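Local coordinates for XAC2610 protein (Xanthomonas axonopodis pv. citri, PDB 4QTQ), which binds a calcium ion and probably acts as an immunity protein that inhibits a peptidoglycan hydrolase linked to the type IV secretion system, at residues A[89-94]-A[108-113]; A[98-103]-A[124-129]; A[157-162]-A[171-176]. All blocks are in the same frame, centred on the assembly; numbering follows the deposited sequence.

Interaction 1. Residues A[89-94]-A[108-113]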
loop_
_atom_site.group_PDB
_atom_site.type_symbol
_atom_site.label_atom_id
_atom_site.label_comp_id
_atom_site.label_asym_id
_atom_site.label_seq_id
_atom_site.Cartn_x
_atom_site.Cartn_y
_atom_site.Cartn_z
ATOM N N LYS A 89 4.714 2.365 10.567
ATOM C CA LYS A 89 3.979 3.628 10.619
ATOM C C LYS A 89 4.615 4.676 9.699
ATOM O O LYS A 89 4.156 5.815 9.636
ATOM C CB LYS A 89 3.905 4.123 12.062
ATOM C CG LYS A 89 3.118 3.168 12.944
ATOM C CD LYS A 89 3.069 3.598 14.397
ATOM C CE LYS A 89 2.291 2.578 15.215
ATOM N NZ LYS A 89 2.195 2.942 16.655
ATOM N N ASN A 90 5.665 4.275 8.979
ATOM C CA ASN A 90 6.282 5.117 7.958
ATOM C C ASN A 90 5.508 5.062 6.654
ATOM O O ASN A 90 4.660 4.195 6.443
ATOM C CB ASN A 90 7.725 4.675 7.679
ATOM C CG ASN A 90 8.702 5.150 8.734
ATOM O OD1 ASN A 90 8.580 6.257 9.260
ATOM N ND2 ASN A 90 9.696 4.317 9.037
ATOM N N ARG A 91 5.828 6.010 5.788
ATOM C CA ARG A 91 5.323 6.063 4.437
ATOM C C ARG A 91 6.549 5.971 3.550
ATOM O O ARG A 91 7.515 6.694 3.755
ATOM C CB ARG A 91 4.599 7.385 4.219
ATOM C CG ARG A 91 4.138 7.656 2.794
ATOM C CD ARG A 91 3.700 9.106 2.631
ATOM N NE ARG A 91 4.778 10.049 2.934
ATOM C CZ ARG A 91 4.646 11.374 2.978
ATOM N NH1 ARG A 91 3.473 11.953 2.730
ATOM N NH2 ARG A 91 5.699 12.129 3.270
ATOM N N HIS A 92 6.523 5.054 2.593
ATOM C CA HIS A 92 7.613 4.893 1.633
ATOM C C HIS A 92 7.030 4.951 0.243
ATOM O O HIS A 92 5.857 4.659 0.064
ATOM C CB HIS A 92 8.340 3.558 1.838
ATOM C CG HIS A 92 9.241 3.536 3.031
ATOM N ND1 HIS A 92 8.779 3.308 4.309
ATOM C CD2 HIS A 92 10.580 3.703 3.141
ATOM C CE1 HIS A 92 9.791 3.342 5.156
ATOM N NE2 HIS A 92 10.895 3.581 4.472
ATOM N N SER A 93 7.852 5.329 -0.737
ATOM C CA SER A 93 7.410 5.371 -2.143
ATOM C C SER A 93 7.217 3.971 -2.759
ATOM O O SER A 93 6.267 3.744 -3.516
ATOM C CB SER A 93 8.409 6.159 -2.991
ATOM O OG SER A 93 8.462 7.511 -2.586
ATOM N N ILE A 94 8.131 3.045 -2.446
ATOM C CA ILE A 94 8.143 1.725 -3.084
ATOM C C ILE A 94 8.427 0.670 -2.030
ATOM O O ILE A 94 9.500 0.682 -1.419
ATOM C CB ILE A 94 9.212 1.647 -4.197
ATOM C CG1 ILE A 94 8.829 2.557 -5.368
ATOM C CG2 ILE A 94 9.394 0.203 -4.679
ATOM C CD1 ILE A 94 9.958 2.807 -6.339
ATOM N N VAL A 108 4.222 -2.593 -3.666
ATOM C CA VAL A 108 3.280 -1.523 -3.375
ATOM C C VAL A 108 3.950 -0.206 -3.730
ATOM O O VAL A 108 5.079 0.069 -3.313
ATOM C CB VAL A 108 2.860 -1.512 -1.886
ATOM C CG1 VAL A 108 1.903 -0.362 -1.613
ATOM C CG2 VAL A 108 2.242 -2.833 -1.481
ATOM N N VAL A 109 3.250 0.610 -4.500
ATOM C CA VAL A 109 3.817 1.830 -5.031
ATOM C C VAL A 109 2.940 3.030 -4.630
ATOM O O VAL A 109 1.713 2.986 -4.765
ATOM C CB VAL A 109 3.955 1.695 -6.556
ATOM C CG1 VAL A 109 4.268 3.019 -7.205
ATOM C CG2 VAL A 109 5.042 0.669 -6.893
ATOM N N TRP A 110 3.572 4.082 -4.108
ATOM C CA TRP A 110 2.861 5.312 -3.775
ATOM C C TRP A 110 2.578 6.028 -5.080
ATOM O O TRP A 110 3.460 6.682 -5.640
ATOM C CB TRP A 110 3.676 6.178 -2.815
ATOM C CG TRP A 110 3.038 7.530 -2.519
ATOM C CD1 TRP A 110 1.768 7.933 -2.834
ATOM C CD2 TRP A 110 3.651 8.641 -1.844
ATOM N NE1 TRP A 110 1.566 9.236 -2.427
ATOM C CE2 TRP A 110 2.698 9.687 -1.800
ATOM C CE3 TRP A 110 4.926 8.865 -1.297
ATOM C CZ2 TRP A 110 2.974 10.923 -1.234
ATOM C CZ3 TRP A 110 5.199 10.096 -0.733
ATOM C CH2 TRP A 110 4.224 11.113 -0.706
ATOM N N SER A 111 1.349 5.880 -5.576
ATOM C CA SER A 111 0.983 6.338 -6.921
ATOM C C SER A 111 -0.005 7.508 -6.969
ATOM O O SER A 111 -0.211 8.081 -8.029
ATOM C CB SER A 111 0.383 5.183 -7.716
ATOM O OG SER A 111 -0.780 4.679 -7.074
ATOM N N GLY A 112 -0.625 7.862 -5.849
ATOM C CA GLY A 112 -1.645 8.911 -5.879
ATOM C C GLY A 112 -1.804 9.563 -4.537
ATOM O O GLY A 112 -1.065 9.251 -3.598
ATOM N N LYS A 113 -2.777 10.458 -4.447
ATOM C CA LYS A 113 -3.127 11.089 -3.191
ATOM C C LYS A 113 -4.645 11.068 -2.994
ATOM O O LYS A 113 -5.258 12.077 -2.695
ATOM C CB LYS A 113 -2.546 12.514 -3.132
ATOM C CG LYS A 113 -1.024 12.507 -3.030
ATOM C CD LYS A 113 -0.447 13.840 -2.594
ATOM C CE LYS A 113 -0.841 14.932 -3.562
ATOM N NZ LYS A 113 0.133 16.048 -3.484
#
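Trp-110, near the end of strand 106-112, spreads its indole beneath the side chain of Arg-91 and beside Ser-93, and these three residues bury most of the surface here. In the arginine, chi1 (174°) and an extended chi2 carry CD over the six-membered ring, and the bend at chi3 (60°) then swings NE and the guanidinium across it. Arg-91 CD stands 4.0 Å from the centroid of the Trp-110 six-membered ring in a CH-pi contact, while Arg-91 NH1 comes to 3.6 Å from Trp-110 CH2. The guanidinium and indole planes are only 18° apart, so the two flat groups overlap almost parallel, offset toward the ring's rim. Ser-93 gives its carbonyl rather than its hydroxyl to the strand: Trp-110 N donates to Ser-93 O at 2.8 Å, nearly straight. Its OG approaches the indole obliquely and is held by the backbone of Tyr-71 and Asp-73. One residue on, Ile-94 and Val-109 form an antiparallel non-hydrogen-bonded pair. Tyr-71 also stacks on the Trp-110 ring. Between these two segments one straight backbone bond ties the end of the loop to the strand, and the guanidinium lies over the indole face while making a long, weak ion pair with Asp-73.

Interaction 2. Residues A[98-103]-A[124-129]. With CA (calcium ion), chain B.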
loop_
_atom_site.group_PDB
_atom_site.type_symbol
_atom_site.label_atom_id
_atom_site.label_comp_id
_atom_site.label_asym_id
_atom_site.label_seq_id
_atom_site.Cartn_x
_atom_site.Cartn_y
_atom_site.Cartn_z
ATOM N N ASP A 98 5.339 -9.317 1.248
ATOM C CA ASP A 98 4.465 -10.413 0.827
ATOM C C ASP A 98 3.127 -10.174 1.463
ATOM O O ASP A 98 2.966 -10.333 2.661
ATOM C CB ASP A 98 5.021 -11.776 1.261
ATOM C CG ASP A 98 4.171 -12.951 0.774
ATOM O OD1 ASP A 98 3.421 -12.809 -0.231
ATOM O OD2 ASP A 98 4.272 -14.030 1.406
ATOM N N ILE A 99 2.165 -9.765 0.656
ATOM C CA ILE A 99 0.854 -9.391 1.161
ATOM C C ILE A 99 -0.009 -10.639 1.321
ATOM O O ILE A 99 -0.726 -10.773 2.312
ATOM C CB ILE A 99 0.177 -8.350 0.233
ATOM C CG1 ILE A 99 0.977 -7.035 0.271
ATOM C CG2 ILE A 99 -1.274 -8.107 0.639
ATOM C CD1 ILE A 99 0.550 -5.992 -0.736
ATOM N N ASN A 100 0.075 -11.556 0.363
ATOM C CA ASN A 100 -0.812 -12.721 0.363
ATOM C C ASN A 100 -0.234 -14.005 0.981
ATOM O O ASN A 100 -0.840 -15.069 0.863
ATOM C CB ASN A 100 -1.370 -12.982 -1.047
ATOM C CG ASN A 100 -0.299 -13.283 -2.070
ATOM O OD1 ASN A 100 0.904 -13.153 -1.822
ATOM N ND2 ASN A 100 -0.739 -13.663 -3.249
ATOM N N GLY A 101 0.918 -13.899 1.639
ATOM C CA GLY A 101 1.464 -14.994 2.442
ATOM C C GLY A 101 1.962 -16.230 1.705
ATOM O O GLY A 101 2.138 -17.285 2.315
ATOM N N ASP A 102 2.219 -16.114 0.409
ATOM C CA ASP A 102 2.687 -17.257 -0.372
ATOM C C ASP A 102 4.211 -17.376 -0.441
ATOM O O ASP A 102 4.724 -18.227 -1.149
ATOM C CB ASP A 102 2.093 -17.218 -1.788
ATOM C CG ASP A 102 2.673 -16.098 -2.657
ATOM O OD1 ASP A 102 3.380 -15.207 -2.146
ATOM O OD2 ASP A 102 2.413 -16.119 -3.873
ATOM N N GLY A 103 4.936 -16.527 0.279
ATOM C CA GLY A 103 6.396 -16.622 0.327
ATOM C C GLY A 103 7.145 -15.826 -0.734
ATOM O O GLY A 103 8.379 -15.825 -0.742
ATOM N N VAL A 124 -1.145 -1.567 -5.803
ATOM C CA VAL A 124 -0.683 -2.844 -5.269
ATOM C C VAL A 124 -0.562 -3.859 -6.407
ATOM O O VAL A 124 -1.484 -4.014 -7.215
ATOM C CB VAL A 124 -1.639 -3.345 -4.164
ATOM C CG1 VAL A 124 -1.214 -4.701 -3.635
ATOM C CG2 VAL A 124 -1.695 -2.330 -3.036
ATOM N N TYR A 125 0.592 -4.529 -6.464
ATOM C CA TYR A 125 0.876 -5.578 -7.447
ATOM C C TYR A 125 1.291 -6.883 -6.748
ATOM O O TYR A 125 2.313 -6.925 -6.039
ATOM C CB TYR A 125 2.003 -5.155 -8.401
ATOM C CG TYR A 125 1.835 -3.782 -9.035
ATOM C CD1 TYR A 125 2.073 -2.629 -8.301
ATOM C CD2 TYR A 125 1.449 -3.642 -10.363
ATOM C CE1 TYR A 125 1.919 -1.372 -8.858
ATOM C CE2 TYR A 125 1.288 -2.384 -10.941
ATOM C CZ TYR A 125 1.522 -1.251 -10.173
ATOM O OH TYR A 125 1.400 0.000 -10.697
ATOM N N LEU A 126 0.502 -7.941 -6.950
ATOM C CA LEU A 126 0.836 -9.258 -6.410
ATOM C C LEU A 126 1.665 -10.056 -7.413
ATOM O O LEU A 126 1.379 -10.070 -8.613
ATOM C CB LEU A 126 -0.437 -10.031 -6.046
ATOM C CG LEU A 126 -1.336 -9.439 -4.962
ATOM C CD1 LEU A 126 -2.478 -10.397 -4.686
ATOM C CD2 LEU A 126 -0.563 -9.166 -3.678
ATOM N N PHE A 127 2.695 -10.731 -6.921
ATOM C CA PHE A 127 3.442 -11.622 -7.769
ATOM C C PHE A 127 2.560 -12.819 -8.117
ATOM O O PHE A 127 2.033 -13.488 -7.233
ATOM C CB PHE A 127 4.724 -12.104 -7.091
ATOM C CG PHE A 127 5.627 -12.845 -8.015
ATOM C CD1 PHE A 127 6.337 -12.164 -8.993
ATOM C CD2 PHE A 127 5.751 -14.226 -7.933
ATOM C CE1 PHE A 127 7.162 -12.846 -9.866
ATOM C CE2 PHE A 127 6.581 -14.914 -8.800
ATOM C CZ PHE A 127 7.295 -14.223 -9.762
ATOM N N ASP A 128 2.376 -13.051 -9.410
ATOM C CA ASP A 128 1.558 -14.152 -9.877
ATOM C C ASP A 128 2.516 -15.259 -10.275
ATOM O O ASP A 128 3.182 -15.169 -11.304
ATOM C CB ASP A 128 0.694 -13.705 -11.054
ATOM C CG ASP A 128 -0.448 -14.657 -11.337
ATOM O OD1 ASP A 128 -0.184 -15.840 -11.639
ATOM O OD2 ASP A 128 -1.613 -14.211 -11.262
ATOM N N ALA A 129 2.588 -16.287 -9.430
ATOM C CA ALA A 129 3.548 -17.387 -9.577
ATOM C C ALA A 129 3.450 -18.118 -10.924
ATOM O O ALA A 129 4.460 -18.598 -11.453
ATOM C CB ALA A 129 3.376 -18.379 -8.432
HETATM CA CA CA B . 3.095 -12.747 -2.549
HETATM O O HOH W 1 2.608 -13.611 -4.635
#
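Ile-99 and Val-124 reach toward each other tip to tip, Ile-99 CD1 meeting Val-124 CG1 at 3.6 Å, so the calcium loop 98-103 is packed against strand 121-128 by hydrocarbon alone at this end. CG1 of Ile-99 lies anti to its carbonyl carbon (chi1 -66°), and the extended chi2 (172°) carries CD1 on to the valine. Leu-126 fills the next position with a forked end: CD2 lies 4.1 Å from Ile-99 CB, and CD1 turns to the side chain of Asn-100, which comes from the opposite direction. Beyond the leucine the contact becomes polar. One water bound to the calcium ion donates to Asp-102 OD2 at 2.6 Å and to Phe-127 O at 2.7 Å, bridging loop and strand. Asp-98 OD1 and Asp-102 OD1 bind the ion at 2.3 and 2.5 Å, alongside Asn-100; the backbone O of His-104 and the carboxylate of Asp-106 complete the protein ligands. Behind the site, Gly-103 N donates to Asp-98 OD2 from above the carboxylate plane, helping to fix that group's rotation. The sequence fits an EF-hand-like DxDxDG calcium loop, with Asn-100 in the second ligand position and Gly-103 after Asp-102. The metal's charge probably offsets the carboxylates' mutual repulsion, and the ion probably polarises the water, strengthening its bond to Phe-127 O.

Interaction 3. Residues A[157-162]-A[171-176]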
loop_
_atom_site.group_PDB
_atom_site.type_symbol
_atom_site.label_atom_id
_atom_site.label_comp_id
_atom_site.label_asym_id
_atom_site.label_seq_id
_atom_site.Cartn_x
_atom_site.Cartn_y
_atom_site.Cartn_z
ATOM N N MET A 157 -5.504 -11.657 7.050
ATOM C CA MET A 157 -6.340 -10.505 7.404
ATOM C C MET A 157 -5.610 -9.184 7.165
ATOM O O MET A 157 -4.452 -9.021 7.549
ATOM C CB MET A 157 -6.778 -10.583 8.873
ATOM C CG MET A 157 -7.651 -11.787 9.202
ATOM S SD MET A 157 -9.195 -11.779 8.268
ATOM C CE MET A 157 -9.740 -13.479 8.471
ATOM N N LEU A 158 -6.315 -8.248 6.537
ATOM C CA LEU A 158 -5.804 -6.925 6.248
ATOM C C LEU A 158 -6.660 -5.889 6.986
ATOM O O LEU A 158 -7.885 -5.917 6.899
ATOM C CB LEU A 158 -5.855 -6.656 4.739
ATOM C CG LEU A 158 -4.688 -7.171 3.885
ATOM C CD1 LEU A 158 -4.426 -8.665 4.060
ATOM C CD2 LEU A 158 -4.933 -6.853 2.420
ATOM N N THR A 159 -6.018 -4.975 7.703
ATOM C CA THR A 159 -6.746 -3.924 8.411
ATOM C C THR A 159 -6.427 -2.537 7.854
ATOM O O THR A 159 -5.308 -2.262 7.436
ATOM C CB THR A 159 -6.453 -3.955 9.922
ATOM O OG1 THR A 159 -5.042 -4.044 10.127
ATOM C CG2 THR A 159 -7.115 -5.154 10.575
ATOM N N SER A 160 -7.438 -1.677 7.850
ATOM C CA SER A 160 -7.347 -0.324 7.302
ATOM C C SER A 160 -8.291 0.565 8.107
ATOM O O SER A 160 -9.340 0.103 8.564
ATOM C CB SER A 160 -7.759 -0.329 5.828
ATOM O OG SER A 160 -7.402 0.876 5.163
ATOM N N THR A 161 -7.910 1.821 8.316
ATOM C CA THR A 161 -8.759 2.750 9.048
ATOM C C THR A 161 -9.184 3.911 8.161
ATOM O O THR A 161 -8.440 4.359 7.285
ATOM C CB THR A 161 -8.087 3.309 10.325
ATOM O OG1 THR A 161 -7.065 4.235 9.969
ATOM C CG2 THR A 161 -7.472 2.208 11.145
ATOM N N SER A 162 -10.391 4.392 8.405
ATOM C CA SER A 162 -10.898 5.568 7.740
ATOM C C SER A 162 -11.672 6.416 8.760
ATOM O O SER A 162 -11.590 6.170 9.971
ATOM C CB SER A 162 -11.772 5.151 6.557
ATOM O OG SER A 162 -11.802 6.192 5.593
ATOM N N PHE A 171 -12.965 1.178 11.202
ATOM C CA PHE A 171 -11.926 0.163 11.264
ATOM C C PHE A 171 -12.384 -1.014 10.422
ATOM O O PHE A 171 -13.331 -1.699 10.773
ATOM C CB PHE A 171 -11.659 -0.274 12.708
ATOM C CG PHE A 171 -11.286 0.859 13.628
ATOM C CD1 PHE A 171 -9.978 1.298 13.712
ATOM C CD2 PHE A 171 -12.250 1.485 14.414
ATOM C CE1 PHE A 171 -9.636 2.344 14.556
ATOM C CE2 PHE A 171 -11.910 2.523 15.255
ATOM C CZ PHE A 171 -10.603 2.954 15.330
ATOM N N ASP A 172 -11.711 -1.215 9.296
ATOM C CA ASP A 172 -12.073 -2.247 8.325
ATOM C C ASP A 172 -11.148 -3.445 8.418
ATOM O O ASP A 172 -9.941 -3.296 8.601
ATOM C CB ASP A 172 -12.023 -1.675 6.907
ATOM C CG ASP A 172 -13.223 -0.832 6.586
ATOM O OD1 ASP A 172 -14.229 -0.917 7.306
ATOM O OD2 ASP A 172 -13.187 -0.090 5.594
ATOM N N THR A 173 -11.731 -4.631 8.294
ATOM C CA THR A 173 -10.970 -5.865 8.228
ATOM C C THR A 173 -11.379 -6.594 6.946
ATOM O O THR A 173 -12.578 -6.780 6.671
ATOM C CB THR A 173 -11.183 -6.753 9.474
ATOM O OG1 THR A 173 -10.683 -6.076 10.641
ATOM C CG2 THR A 173 -10.464 -8.095 9.327
ATOM N N TYR A 174 -10.367 -6.957 6.160
ATOM C CA TYR A 174 -10.541 -7.670 4.907
ATOM C C TYR A 174 -9.897 -9.027 5.068
ATOM O O TYR A 174 -8.841 -9.148 5.703
ATOM C CB TYR A 174 -9.839 -6.945 3.750
ATOM C CG TYR A 174 -10.451 -5.618 3.397
ATOM C CD1 TYR A 174 -10.175 -4.476 4.151
ATOM C CD2 TYR A 174 -11.312 -5.506 2.311
ATOM C CE1 TYR A 174 -10.747 -3.251 3.828
ATOM C CE2 TYR A 174 -11.879 -4.294 1.972
ATOM C CZ TYR A 174 -11.604 -3.174 2.733
ATOM O OH TYR A 174 -12.190 -1.988 2.394
ATOM N N GLU A 175 -10.528 -10.047 4.491
ATOM C CA GLU A 175 -9.893 -11.359 4.367
ATOM C C GLU A 175 -9.402 -11.452 2.941
ATOM O O GLU A 175 -10.138 -11.110 2.003
ATOM C CB GLU A 175 -10.875 -12.482 4.676
ATOM C CG GLU A 175 -10.267 -13.874 4.594
ATOM C CD GLU A 175 -11.209 -14.965 5.060
ATOM O OE1 GLU A 175 -12.394 -14.682 5.302
ATOM O OE2 GLU A 175 -10.769 -16.125 5.175
ATOM N N LEU A 176 -8.161 -11.896 2.775
ATOM C CA LEU A 176 -7.590 -12.058 1.455
ATOM C C LEU A 176 -7.512 -13.537 1.144
ATOM O O LEU A 176 -6.824 -14.278 1.845
ATOM C CB LEU A 176 -6.197 -11.445 1.376
ATOM C CG LEU A 176 -5.581 -11.496 -0.036
ATOM C CD1 LEU A 176 -6.124 -10.387 -0.932
ATOM C CD2 LEU A 176 -4.076 -11.404 0.053
#
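Leu-158 and Tyr-174 form a hydrogen-bonded pair at one end of this antiparallel hairpin, each backbone N donating to the other's O: Leu-158 N to Tyr-174 O and Tyr-174 N to Leu-158 O, both 2.8 Å. Ser-160 and Asp-172 repeat the pattern less evenly, with Asp-172 N to Ser-160 O at 2.8 Å and Ser-160 N to Asp-172 O at 3.1 Å. On the face carrying Leu-158, the CB atoms of Leu-158 and Tyr-174 touch, and the tyrosine ring turns its edge to Leu-158 O. The other face carries Met-157, Thr-159 and Thr-161 opposite Glu-175, Thr-173 and Phe-171. Met-157 bends at chi2 (-61°), bringing its sulfur over the partner strand, where Met-157 SD lies 4.0 Å from Thr-173 CG2 and Met-157 CE 3.9 Å from Glu-175 CG. Thr-159 and Thr-173 lie side by side, as do Thr-161 and Phe-171, with Thr-161 CG2 3.7 Å from Phe-171 CD1. A second shell fixes the polar ends: Arg-186 forms a salt bridge with Asp-172, and Asn-148 ND2 hydrogen-bonds to Thr-161 OG1. Strand 181-190 continues the sheet beyond 168-176, and strand 152-154 flanks 157-163. Helix 138-143 packs on the face of Leu-158, Ser-160 and Tyr-174, Leu-140 touching Leu-158 and Leu-176 while Ile-143 meets Ser-160 and Tyr-174.

How the interactions relate
Interactions 1 and 2 share one mixed sheet, in which strands 106-112 and 121-128 are neighbours, and they touch where Val-108 CG2 lies 3.7 Å from Ile-99 CD1. Interaction 3 belongs to another, antiparallel sheet and meets interaction 2 through Leu-176 and Leu-158, which pack on Asn-100 and Ile-99; it stays about 9 Å from interaction 1 at the nearest atoms. Interaction 1 lies closest to the centre of the chain and is largely buried, whereas interaction 2 runs from a buried apolar end to a more exposed calcium loop. Interaction 3 is partly buried. Their chemistry differs accordingly: CH-pi and guanidinium-over-indole packing, metal and water bridging, and regular backbone pairing.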